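Poly(A) RNA polymerase protein 2 (PDB 3NYB) probably adds poly(A) tails to RNA as the polymerase subunit of the TRAMP RNA surveillance complex, paired with the zinc knuckle protein Air2p. Local coordinates at residues A[186-191]-A[263-268]; A[220-225]-A[287-292]; A[230-235]-A[259-264]. The protein carries 1 engineered substitution. All blocks are in the same frame, centred on the assembly; numbering follows the deposited sequence.

From the N terminus, the first of the contacting segments is 186-191 at the start of helix 186-198, and interaction 1 closes a long loop when residues 263-268 return to it. Inside that loop, helix 214-228 offers 220-225, which pairs with 287-292 of helix 282-304 in interaction 2. The segments of interactions 1 and 2 therefore alternate along the chain, and the two loops cross. Interaction 3, joining 230-235 to 259-264, nests within the loop of interaction 2 and ends on the stretch that also closes interaction 1, with L263 and A264 common to both. Y231 OH and Y225 O, 2.7 Å apart, probably hydrogen-bond and tie interactions 2 and 3 together.

Interaction 1. Residues A[186-191]-A[263-268]; sequences GFSIIC and LAIQDP
F187, C191 and I265 lie at the heart of a buried apolar contact in which the first turn of helix 186-198 packs against the extended chain around the short strand 266-267. F187 reaches out at one end. Its CG is anti to the backbone N (chi1 171°), which carries the ring away from the helix toward P268, and the two side chains approach from opposite directions. F187 CZ comes closest, 3.4 Å from P268 CG, and the pyrrolidine meets the ring obliquely. One turn further along the helix, C191 meets the branched side chain of I265: C191 SG is 3.8 Å from I265 CG2 and 4.2 Å from I265 CD1, so the sulfur touches both branches. The longer arm of I265 also extends to S188, with I265 CD1 4.1 Å from S188 O and 4.2 Å from S188 CB. The two segments meet through van der Waals packing. W153 of helix 145-155 meets the F187 ring, and E145 and L149 of the same helix touch P268. D267 turns to its own loop instead, where OD1 accepts from G269 N and OD2 pairs with N273 ND2. I265 and P268 packed on helix 186-198, with D267 bonded within its own loop between them, are consistent with the nucleotide recognition motif of Cid1-like poly(A) polymerases.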
loop_
_atom_site.group_PDB
_atom_site.type_symbol
_atom_site.label_atom_id
_atom_site.label_comp_id
_atom_site.label_asym_id
_atom_site.label_seq_id
_atom_site.Cartn_x
_atom_site.Cartn_y
_atom_site.Cartn_z
ATOM N N GLY A 186 -5.380 -5.294 0.781
ATOM C CA GLY A 186 -4.031 -5.230 1.293
ATOM C C GLY A 186 -3.003 -5.791 0.327
ATOM O O GLY A 186 -1.995 -5.142 0.025
ATOM N N PHE A 187 -3.238 -7.006 -0.149
ATOM C CA PHE A 187 -2.277 -7.635 -1.056
ATOM C C PHE A 187 -2.062 -6.766 -2.299
ATOM O O PHE A 187 -0.933 -6.543 -2.732
ATOM C CB PHE A 187 -2.715 -9.059 -1.437
ATOM C CG PHE A 187 -1.884 -9.677 -2.526
ATOM C CD1 PHE A 187 -0.721 -10.361 -2.228
ATOM C CD2 PHE A 187 -2.268 -9.565 -3.850
ATOM C CE1 PHE A 187 0.039 -10.921 -3.228
ATOM C CE2 PHE A 187 -1.511 -10.116 -4.853
ATOM C CZ PHE A 187 -0.356 -10.796 -4.543
ATOM N N SER A 188 -3.153 -6.261 -2.854
ATOM C CA SER A 188 -3.084 -5.393 -4.021
ATOM C C SER A 188 -2.163 -4.208 -3.801
ATOM O O SER A 188 -1.364 -3.862 -4.671
ATOM C CB SER A 188 -4.481 -4.893 -4.397
ATOM O OG SER A 188 -5.327 -5.979 -4.739
ATOM N N ILE A 189 -2.284 -3.566 -2.648
ATOM C CA ILE A 189 -1.467 -2.394 -2.382
ATOM C C ILE A 189 -0.010 -2.813 -2.365
ATOM O O ILE A 189 0.838 -2.177 -2.989
ATOM C CB ILE A 189 -1.809 -1.736 -1.048
ATOM C CG1 ILE A 189 -3.293 -1.364 -1.000
ATOM C CG2 ILE A 189 -0.957 -0.494 -0.845
ATOM C CD1 ILE A 189 -3.756 -0.897 0.379
ATOM N N ILE A 190 0.270 -3.898 -1.649
ATOM C CA ILE A 190 1.627 -4.414 -1.550
ATOM C C ILE A 190 2.189 -4.684 -2.933
ATOM O O ILE A 190 3.317 -4.294 -3.245
ATOM C CB ILE A 190 1.677 -5.704 -0.741
ATOM C CG1 ILE A 190 1.029 -5.480 0.622
ATOM C CG2 ILE A 190 3.102 -6.167 -0.582
ATOM C CD1 ILE A 190 1.125 -6.682 1.541
ATOM N N CYS A 191 1.387 -5.342 -3.764
ATOM C CA CYS A 191 1.788 -5.635 -5.136
ATOM C C CYS A 191 2.235 -4.391 -5.902
ATOM O O CYS A 191 3.334 -4.363 -6.454
ATOM C CB CYS A 191 0.667 -6.336 -5.899
ATOM S SG CYS A 191 1.157 -6.802 -7.554
ATOM N N LEU A 263 -8.482 -2.429 -12.157
ATOM C CA LEU A 263 -7.177 -2.971 -11.819
ATOM C C LEU A 263 -7.159 -4.478 -12.022
ATOM O O LEU A 263 -8.039 -5.181 -11.536
ATOM C CB LEU A 263 -6.856 -2.660 -10.365
ATOM C CG LEU A 263 -5.395 -2.414 -9.994
ATOM C CD1 LEU A 263 -5.179 -2.737 -8.521
ATOM C CD2 LEU A 263 -4.473 -3.239 -10.859
ATOM N N ALA A 264 -6.150 -4.969 -12.736
ATOM C CA ALA A 264 -6.005 -6.402 -12.974
ATOM C C ALA A 264 -4.662 -6.906 -12.486
ATOM O O ALA A 264 -3.620 -6.621 -13.074
ATOM C CB ALA A 264 -6.176 -6.712 -14.435
ATOM N N ILE A 265 -4.697 -7.652 -11.394
ATOM C CA ILE A 265 -3.499 -8.230 -10.823
ATOM C C ILE A 265 -3.715 -9.732 -10.727
ATOM O O ILE A 265 -4.729 -10.186 -10.192
ATOM C CB ILE A 265 -3.202 -7.643 -9.428
ATOM C CG1 ILE A 265 -2.814 -6.178 -9.542
ATOM C CG2 ILE A 265 -2.086 -8.400 -8.752
ATOM C CD1 ILE A 265 -2.733 -5.479 -8.209
ATOM N N GLN A 266 -2.765 -10.494 -11.262
ATOM C CA GLN A 266 -2.891 -11.943 -11.341
ATOM C C GLN A 266 -2.898 -12.606 -9.969
ATOM O O GLN A 266 -1.956 -12.447 -9.186
ATOM C CB GLN A 266 -1.765 -12.522 -12.196
ATOM C CG GLN A 266 -2.015 -13.937 -12.664
ATOM C CD GLN A 266 -1.182 -14.297 -13.870
ATOM O OE1 GLN A 266 0.050 -14.210 -13.836
ATOM N NE2 GLN A 266 -1.847 -14.708 -14.949
ATOM N N ASP A 267 -3.964 -13.351 -9.687
ATOM C CA ASP A 267 -4.098 -14.053 -8.414
ATOM C C ASP A 267 -2.990 -15.091 -8.271
ATOM O O ASP A 267 -2.884 -15.999 -9.091
ATOM C CB ASP A 267 -5.470 -14.724 -8.322
ATOM C CG ASP A 267 -5.793 -15.209 -6.922
ATOM O OD1 ASP A 267 -4.871 -15.243 -6.076
ATOM O OD2 ASP A 267 -6.972 -15.554 -6.669
ATOM N N PRO A 268 -2.156 -14.958 -7.226
ATOM C CA PRO A 268 -1.003 -15.847 -7.047
ATOM C C PRO A 268 -1.373 -17.310 -6.871
ATOM O O PRO A 268 -0.533 -18.169 -7.098
ATOM C CB PRO A 268 -0.366 -15.339 -5.754
ATOM C CG PRO A 268 -0.798 -13.953 -5.637
ATOM C CD PRO A 268 -2.187 -13.901 -6.204
#

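Interaction 2. Residues A[220-225]-A[287-292]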
loop_
_atom_site.group_PDB
_atom_site.type_symbol
_atom_site.label_atom_id
_atom_site.label_comp_id
_atom_site.label_asym_id
_atom_site.label_seq_id
_atom_site.Cartn_x
_atom_site.Cartn_y
_atom_site.Cartn_z
ATOM N N GLU A 220 7.063 9.395 -7.035
ATOM C CA GLU A 220 7.013 8.657 -8.291
ATOM C C GLU A 220 6.026 7.487 -8.264
ATOM O O GLU A 220 5.492 7.094 -9.300
ATOM C CB GLU A 220 8.412 8.189 -8.696
ATOM C CG GLU A 220 9.388 9.335 -8.900
ATOM C CD GLU A 220 10.820 8.874 -9.098
ATOM O OE1 GLU A 220 11.098 7.670 -8.930
ATOM O OE2 GLU A 220 11.669 9.727 -9.420
ATOM N N PHE A 221 5.775 6.929 -7.089
ATOM C CA PHE A 221 4.766 5.890 -6.984
ATOM C C PHE A 221 3.387 6.460 -7.320
ATOM O O PHE A 221 2.621 5.852 -8.060
ATOM C CB PHE A 221 4.758 5.263 -5.587
ATOM C CG PHE A 221 3.541 4.416 -5.308
ATOM C CD1 PHE A 221 3.569 3.053 -5.507
ATOM C CD2 PHE A 221 2.372 4.989 -4.838
ATOM C CE1 PHE A 221 2.453 2.267 -5.246
ATOM C CE2 PHE A 221 1.258 4.211 -4.576
ATOM C CZ PHE A 221 1.298 2.851 -4.781
ATOM N N PHE A 222 3.067 7.620 -6.764
ATOM C CA PHE A 222 1.777 8.244 -7.037
ATOM C C PHE A 222 1.700 8.742 -8.471
ATOM O O PHE A 222 0.618 8.859 -9.047
ATOM C CB PHE A 222 1.514 9.399 -6.070
ATOM C CG PHE A 222 1.262 8.959 -4.658
ATOM C CD1 PHE A 222 0.285 8.019 -4.379
ATOM C CD2 PHE A 222 1.993 9.492 -3.612
ATOM C CE1 PHE A 222 0.050 7.612 -3.086
ATOM C CE2 PHE A 222 1.764 9.090 -2.325
ATOM C CZ PHE A 222 0.790 8.149 -2.056
ATOM N N GLU A 223 2.861 9.040 -9.041
ATOM C CA GLU A 223 2.950 9.513 -10.410
ATOM C C GLU A 223 2.667 8.376 -11.375
ATOM O O GLU A 223 1.909 8.521 -12.329
ATOM C CB GLU A 223 4.346 10.069 -10.668
ATOM C CG GLU A 223 4.593 10.484 -12.094
ATOM C CD GLU A 223 6.021 10.905 -12.323
ATOM O OE1 GLU A 223 6.235 12.045 -12.793
ATOM O OE2 GLU A 223 6.925 10.093 -12.021
ATOM N N LEU A 224 3.284 7.232 -11.114
ATOM C CA LEU A 224 3.075 6.070 -11.952
ATOM C C LEU A 224 1.613 5.675 -11.935
ATOM O O LEU A 224 0.954 5.652 -12.972
ATOM C CB LEU A 224 3.951 4.908 -11.483
ATOM C CG LEU A 224 3.951 3.682 -12.391
ATOM C CD1 LEU A 224 2.783 2.793 -12.086
ATOM C CD2 LEU A 224 3.924 4.100 -13.851
ATOM N N TYR A 225 1.103 5.384 -10.746
ATOM C CA TYR A 225 -0.235 4.822 -10.595
ATOM C C TYR A 225 -1.333 5.871 -10.579
ATOM O O TYR A 225 -2.513 5.542 -10.521
ATOM C CB TYR A 225 -0.314 3.965 -9.334
ATOM C CG TYR A 225 0.573 2.746 -9.378
ATOM C CD1 TYR A 225 0.384 1.765 -10.336
ATOM C CD2 TYR A 225 1.596 2.569 -8.459
ATOM C CE1 TYR A 225 1.185 0.641 -10.379
ATOM C CE2 TYR A 225 2.405 1.449 -8.499
ATOM C CZ TYR A 225 2.193 0.489 -9.463
ATOM O OH TYR A 225 2.992 -0.626 -9.513
ATOM N N LYS A 287 -7.727 8.958 -9.363
ATOM C CA LYS A 287 -7.856 10.383 -9.055
ATOM C C LYS A 287 -7.123 10.740 -7.764
ATOM O O LYS A 287 -6.454 11.760 -7.691
ATOM C CB LYS A 287 -9.327 10.816 -8.961
ATOM C CG LYS A 287 -9.842 11.512 -10.205
ATOM C CD LYS A 287 -10.893 10.701 -10.943
ATOM C CE LYS A 287 -12.277 10.941 -10.344
ATOM N NZ LYS A 287 -13.381 10.648 -11.306
ATOM N N ALA A 288 -7.241 9.883 -6.754
ATOM C CA ALA A 288 -6.650 10.158 -5.450
ATOM C C ALA A 288 -5.117 10.110 -5.463
ATOM O O ALA A 288 -4.470 11.000 -4.910
ATOM C CB ALA A 288 -7.222 9.230 -4.390
ATOM N N PHE A 289 -4.533 9.094 -6.098
ATOM C CA PHE A 289 -3.076 9.065 -6.233
ATOM C C PHE A 289 -2.564 10.330 -6.915
ATOM O O PHE A 289 -1.565 10.915 -6.508
ATOM C CB PHE A 289 -2.604 7.846 -7.024
ATOM C CG PHE A 289 -2.750 6.550 -6.290
ATOM C CD1 PHE A 289 -2.646 6.503 -4.911
ATOM C CD2 PHE A 289 -2.968 5.373 -6.979
ATOM C CE1 PHE A 289 -2.779 5.310 -4.236
ATOM C CE2 PHE A 289 -3.096 4.178 -6.310
ATOM C CZ PHE A 289 -3.000 4.146 -4.932
ATOM N N ALA A 290 -3.251 10.739 -7.971
ATOM C CA ALA A 290 -2.865 11.934 -8.684
ATOM C C ALA A 290 -2.951 13.118 -7.727
ATOM O O ALA A 290 -2.063 13.967 -7.691
ATOM C CB ALA A 290 -3.771 12.136 -9.869
ATOM N N GLY A 291 -4.029 13.165 -6.949
ATOM C CA GLY A 291 -4.167 14.159 -5.900
ATOM C C GLY A 291 -2.954 14.152 -4.986
ATOM O O GLY A 291 -2.414 15.201 -4.632
ATOM N N ALA A 292 -2.512 12.956 -4.614
ATOM C CA ALA A 292 -1.389 12.828 -3.703
ATOM C C ALA A 292 -0.121 13.384 -4.347
ATOM O O ALA A 292 0.608 14.175 -3.746
ATOM C CB ALA A 292 -1.211 11.377 -3.287
#
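F222 on helix 214-228 lies across F289 and A292 of helix 282-304, and its side chain can be read outward atom by atom. CB starts beside the opposing backbone, with F222 CB 3.5 Å from F289 O. CG stands anti to the carbonyl carbon (chi1 -70°), which turns the ring over the methyl group of A292: F222 CG is 3.7 Å from A292 CB. On one flank, F222 CD1 meets F289 CD1 at 3.3 Å and F222 CE1 meets the same F289 CD1 at 3.4 Å; the two side chains cross at about a right angle, while their rings meet obliquely. The remaining ring atoms, out to CZ at 4.0 Å from A292 CB, keep to the methyl, which sits over the centre of the face almost on the ring normal, a CH-pi contact. This is the core of a helix-helix packing in which the axes of the short segments approach to 8.0 Å and run roughly antiparallel, at 144°. F221 adds a T-shaped partner to the aromatic cluster, its edge directed at a face of F289 with the planes at 75°. Along the rim of F289, Y225 CB lies 3.8 Å from F289 CD2, and Y225 O sits at the ring edge. F170 of helix 160-173 meets F222 as well. On the outer side of helix 214-228, E220 and E223 form salt bridges with R26 of Protein AIR2.

Interaction 3. Residues A[230-235]-A[259-264]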
loop_
_atom_site.group_PDB
_atom_site.type_symbol
_atom_site.label_atom_id
_atom_site.label_comp_id
_atom_site.label_asym_id
_atom_site.label_seq_id
_atom_site.Cartn_x
_atom_site.Cartn_y
_atom_site.Cartn_z
ATOM N N GLY A 230 -1.430 2.306 -17.607
ATOM C CA GLY A 230 -2.483 1.943 -18.536
ATOM C C GLY A 230 -3.449 0.950 -17.924
ATOM O O GLY A 230 -3.422 -0.235 -18.243
ATOM N N TYR A 231 -4.299 1.437 -17.032
ATOM C CA TYR A 231 -5.245 0.578 -16.338
ATOM C C TYR A 231 -6.093 -0.227 -17.302
ATOM O O TYR A 231 -6.342 -1.410 -17.076
ATOM C CB TYR A 231 -6.135 1.412 -15.419
ATOM C CG TYR A 231 -5.414 1.839 -14.175
ATOM C CD1 TYR A 231 -5.379 1.015 -13.062
ATOM C CD2 TYR A 231 -4.744 3.051 -14.121
ATOM C CE1 TYR A 231 -4.713 1.392 -11.923
ATOM C CE2 TYR A 231 -4.070 3.441 -12.984
ATOM C CZ TYR A 231 -4.057 2.604 -11.886
ATOM O OH TYR A 231 -3.386 2.971 -10.743
ATOM N N ASP A 232 -6.532 0.427 -18.371
ATOM C CA ASP A 232 -7.354 -0.215 -19.391
ATOM C C ASP A 232 -6.664 -1.430 -20.004
ATOM O O ASP A 232 -7.295 -2.467 -20.193
ATOM C CB ASP A 232 -7.726 0.788 -20.493
ATOM C CG ASP A 232 -8.868 1.709 -20.090
ATOM O OD1 ASP A 232 -10.028 1.243 -20.036
ATOM O OD2 ASP A 232 -8.603 2.903 -19.839
ATOM N N ASP A 233 -5.367 -1.306 -20.282
ATOM C CA ASP A 233 -4.650 -2.285 -21.105
ATOM C C ASP A 233 -3.563 -3.127 -20.410
ATOM O O ASP A 233 -3.190 -4.182 -20.921
ATOM C CB ASP A 233 -4.034 -1.589 -22.326
ATOM C CG ASP A 233 -5.029 -0.713 -23.070
ATOM O OD1 ASP A 233 -6.048 -1.238 -23.564
ATOM O OD2 ASP A 233 -4.783 0.505 -23.176
ATOM N N VAL A 234 -3.044 -2.676 -19.268
ATOM C CA VAL A 234 -1.925 -3.370 -18.626
ATOM C C VAL A 234 -2.303 -4.119 -17.346
ATOM O O VAL A 234 -3.037 -3.600 -16.510
ATOM C CB VAL A 234 -0.777 -2.398 -18.301
ATOM C CG1 VAL A 234 0.443 -3.161 -17.807
ATOM C CG2 VAL A 234 -0.431 -1.566 -19.516
ATOM N N ALA A 235 -1.781 -5.334 -17.194
ATOM C CA ALA A 235 -2.029 -6.148 -16.003
ATOM C C ALA A 235 -0.731 -6.453 -15.263
ATOM O O ALA A 235 0.359 -6.261 -15.805
ATOM C CB ALA A 235 -2.735 -7.440 -16.379
ATOM N N ASN A 259 -16.128 -5.080 -17.835
ATOM C CA ASN A 259 -15.699 -3.729 -17.476
ATOM C C ASN A 259 -14.208 -3.510 -17.712
ATOM O O ASN A 259 -13.378 -3.977 -16.935
ATOM C CB ASN A 259 -16.055 -3.419 -16.019
ATOM C CG ASN A 259 -15.501 -2.085 -15.548
ATOM O OD1 ASN A 259 -15.103 -1.242 -16.356
ATOM N ND2 ASN A 259 -15.476 -1.887 -14.234
ATOM N N PRO A 260 -13.871 -2.788 -18.791
ATOM C CA PRO A 260 -12.493 -2.516 -19.226
ATOM C C PRO A 260 -11.637 -1.784 -18.184
ATOM O O PRO A 260 -10.516 -2.216 -17.910
ATOM C CB PRO A 260 -12.696 -1.623 -20.461
ATOM C CG PRO A 260 -14.096 -1.081 -20.307
ATOM C CD PRO A 260 -14.843 -2.241 -19.749
ATOM N N PHE A 261 -12.156 -0.696 -17.622
ATOM C CA PHE A 261 -11.371 0.145 -16.720
ATOM C C PHE A 261 -11.372 -0.358 -15.280
ATOM O O PHE A 261 -12.239 -0.003 -14.481
ATOM C CB PHE A 261 -11.862 1.592 -16.766
ATOM C CG PHE A 261 -10.960 2.558 -16.050
ATOM C CD1 PHE A 261 -9.793 3.004 -16.642
ATOM C CD2 PHE A 261 -11.281 3.025 -14.792
ATOM C CE1 PHE A 261 -8.962 3.893 -15.992
ATOM C CE2 PHE A 261 -10.454 3.918 -14.135
ATOM C CZ PHE A 261 -9.292 4.351 -14.739
ATOM N N SER A 262 -10.381 -1.175 -14.952
ATOM C CA SER A 262 -10.292 -1.763 -13.627
ATOM C C SER A 262 -8.925 -2.408 -13.409
ATOM O O SER A 262 -8.288 -2.875 -14.352
ATOM C CB SER A 262 -11.411 -2.788 -13.424
ATOM O OG SER A 262 -11.300 -3.857 -14.347
ATOM N N LEU A 263 -8.482 -2.429 -12.157
ATOM C CA LEU A 263 -7.177 -2.971 -11.819
ATOM C C LEU A 263 -7.159 -4.478 -12.022
ATOM O O LEU A 263 -8.039 -5.181 -11.536
ATOM C CB LEU A 263 -6.856 -2.660 -10.365
ATOM C CG LEU A 263 -5.395 -2.414 -9.994
ATOM C CD1 LEU A 263 -5.179 -2.737 -8.521
ATOM C CD2 LEU A 263 -4.473 -3.239 -10.859
ATOM N N ALA A 264 -6.150 -4.969 -12.736
ATOM C CA ALA A 264 -6.005 -6.402 -12.974
ATOM C C ALA A 264 -4.662 -6.906 -12.486
ATOM O O ALA A 264 -3.620 -6.621 -13.074
ATOM C CB ALA A 264 -6.176 -6.712 -14.435
HETATM O O HOH W 1 -5.076 -3.316 -14.663
#
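Y231 and D232 close around F261 at the compact end of this contact between the turn leading into strand 234-238 and the loop 259-264. With chi1 at -170°, F261 swings its ring beside its own carbonyl carbon, where F261 CE1 meets Y231 CB at 3.8 Å. D232 crosses the same ring at its edge, D232 OD2 lying 3.4 Å from F261 CD1 with the carboxylate tilted 50° from the ring plane. Beyond Y231 the packing thins, L263 CG standing 4.3 Å from Y231 CE1 at the ring edge. Exposed P260 lies against D232, its CB 3.9 Å from D232 OD1. Towards the strand the segments part enough to admit a water, which accepts from A264 N at 2.8 Å and lies 2.8 Å from V234 O; S262 O is a further acceptor, and not all the acceptors around it can be served at once. A235 and A264 meet just past it, their CB atoms 4.0 Å apart. K248 NZ bonds to Y231 O, drawing in the chain that follows strand 243-247. The contact thus runs into the first strand of the hairpin 234-238/243-247, with helix 282-304 packed on Y231, F261 and L263 and Protein AIR2 touching D232, D233 and V234.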